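Local coordinates for coenzyme PQQ synthesis protein B (Methylobacterium extorquens, PDB 4Z7R) that takes part in pyrroloquinoline quinone biosynthesis and may be involved in transporting PQQ or its precursor to the periplasm, at residues S8-V14 with V264-N268. Numbering follows the deposited sequence.
With ZN (zinc ion), chain D; ZN (zinc ion), chain C.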
loop_
_atom_site.group_PDB
_atom_site.type_symbol
_atom_site.label_atom_id
_atom_site.label_comp_id
_atom_site.label_asym_id
_atom_site.label_seq_id
_atom_site.Cartn_x
_atom_site.Cartn_y
_atom_site.Cartn_z
ATOM N N SER A 8 9.281 1.016 -9.532
ATOM C CA SER A 8 9.762 1.719 -10.715
ATOM C C SER A 8 8.621 2.366 -11.483
ATOM O O SER A 8 8.843 3.017 -12.506
ATOM C CB SER A 8 10.528 0.761 -11.631
ATOM O OG SER A 8 9.764 -0.408 -11.895
ATOM N N ALA A 9 7.400 2.191 -10.991
ATOM C CA ALA A 9 6.235 2.752 -11.663
ATOM C C ALA A 9 5.821 4.100 -11.078
ATOM O O ALA A 9 6.186 4.444 -9.956
ATOM C CB ALA A 9 5.070 1.781 -11.601
ATOM N N ALA A 10 5.056 4.853 -11.860
ATOM C CA ALA A 10 4.410 6.069 -11.386
ATOM C C ALA A 10 3.220 5.715 -10.504
ATOM O O ALA A 10 2.944 4.537 -10.268
ATOM C CB ALA A 10 3.968 6.931 -12.557
ATOM N N GLY A 11 2.542 6.738 -9.989
ATOM C CA GLY A 11 1.314 6.539 -9.240
ATOM C C GLY A 11 0.396 5.564 -9.955
ATOM O O GLY A 11 0.224 5.646 -11.169
ATOM N N GLY A 12 -0.164 4.622 -9.203
ATOM C CA GLY A 12 -1.058 3.621 -9.758
ATOM C C GLY A 12 -0.373 2.282 -9.967
ATOM O O GLY A 12 -1.014 1.229 -9.944
ATOM N N GLY A 13 0.939 2.324 -10.170
ATOM C CA GLY A 13 1.702 1.124 -10.449
ATOM C C GLY A 13 1.359 0.501 -11.787
ATOM O O GLY A 13 0.649 1.092 -12.604
ATOM N N VAL A 14 1.885 -0.697 -12.016
ATOM C CA VAL A 14 1.580 -1.470 -13.215
ATOM C C VAL A 14 1.263 -2.903 -12.797
ATOM O O VAL A 14 2.122 -3.589 -12.249
ATOM C CB VAL A 14 2.743 -1.473 -14.228
ATOM C CG1 VAL A 14 2.321 -2.168 -15.507
ATOM C CG2 VAL A 14 3.205 -0.052 -14.532
ATOM N N VAL A 264 12.887 6.053 -13.976
ATOM C CA VAL A 264 11.985 5.508 -12.970
ATOM C C VAL A 264 10.664 6.272 -13.021
ATOM O O VAL A 264 10.497 7.164 -13.856
ATOM C CB VAL A 264 12.588 5.590 -11.549
ATOM C CG1 VAL A 264 13.878 4.788 -11.476
ATOM C CG2 VAL A 264 12.840 7.039 -11.156
ATOM N N HIS A 265 9.734 5.917 -12.136
ATOM C CA HIS A 265 8.438 6.588 -12.045
ATOM C C HIS A 265 7.707 6.550 -13.384
ATOM O O HIS A 265 7.173 7.560 -13.839
ATOM C CB HIS A 265 8.617 8.039 -11.577
ATOM C CG HIS A 265 7.353 8.686 -11.106
ATOM N ND1 HIS A 265 6.461 9.292 -11.965
ATOM C CD2 HIS A 265 6.839 8.836 -9.863
ATOM C CE1 HIS A 265 5.449 9.779 -11.272
ATOM N NE2 HIS A 265 5.653 9.516 -9.993
ATOM N N ILE A 266 7.708 5.384 -14.019
ATOM C CA ILE A 266 7.093 5.209 -15.331
ATOM C C ILE A 266 5.604 4.875 -15.232
ATOM O O ILE A 266 5.225 3.909 -14.574
ATOM C CB ILE A 266 7.820 4.109 -16.120
ATOM C CG1 ILE A 266 9.319 4.424 -16.178
ATOM C CG2 ILE A 266 7.241 3.986 -17.516
ATOM C CD1 ILE A 266 10.189 3.229 -16.469
ATOM N N ASN A 267 4.760 5.668 -15.889
ATOM C CA ASN A 267 3.318 5.443 -15.804
ATOM C C ASN A 267 2.897 4.207 -16.582
ATOM O O ASN A 267 3.554 3.819 -17.545
ATOM C CB ASN A 267 2.535 6.655 -16.307
ATOM C CG ASN A 267 1.103 6.670 -15.801
ATOM O OD1 ASN A 267 0.863 6.540 -14.604
ATOM N ND2 ASN A 267 0.145 6.808 -16.714
ATOM N N ASN A 268 1.790 3.601 -16.165
ATOM C CA ASN A 268 1.299 2.384 -16.798
ATOM C C ASN A 268 1.000 2.565 -18.285
ATOM O O ASN A 268 0.908 1.593 -19.024
ATOM C CB ASN A 268 0.044 1.880 -16.079
ATOM C CG ASN A 268 -1.148 2.798 -16.267
ATOM O OD1 ASN A 268 -1.881 2.690 -17.255
ATOM N ND2 ASN A 268 -1.352 3.707 -15.321
HETATM ZN ZN ZN D . 4.165 9.922 -8.555
HETATM ZN ZN ZN C . -3.056 1.082 -17.882
HETATM O O HOH W 1 0.858 3.725 -13.274
HETATM O O HOH W 2 2.360 9.795 -9.923
HETATM O O HOH W 3 5.075 11.392 -7.489
#
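A10 lays its methyl over one face of the H265 imidazole, a CH-pi contact in which A10 CB stands 3.7 Å from the ring centroid, displaced toward the CE1-ND1 rim. How a loop can present a metal ligand is well illustrated by following that histidine outward. From H265 CB, CG leaves anti to the backbone N (chi1 -164°), which sets a ring face against the A10 methyl. CG and CD2 lie near A10 CA, at 3.9 and 4.0 Å. ND1 is hydrogen-bonded to T218 OG1, which, with the zinc at NE2, helps hold the ring's rotation, and CE1 lies 3.5 Å from A10 CB. At the tip, NE2 binds zinc at 2.1 Å; D92 and two waters complete the ligands, and one of these waters also accepts the N-H of G11.

Next to the ring, A9 and I266 form a single backbone bridge. I266 N donates to S8 O in a nearly straight bond (172° at the hydrogen), while A10 N reaches I266 O at 2.9 Å from above the carbonyl plane. After the bridge, A10 to G13 make a type II turn, closed by G13 N on A10 O. A water between the turn and N268 accepts from N268 N and ND2 and lies within donating reach of G11 O and G13 O. CG2 of V14 rests 3.8 Å from N268 CA, and N268 OD1 binds the second zinc at 2.1 Å, together with C19, C21 and C24.

The pairing thus joins the loops following strands 2-5 and 260-264, one from each sheet, and links a three-cysteine, one-asparagine zinc site, probably structural, to the His/Asp metal site of a metallo-beta-lactamase fold.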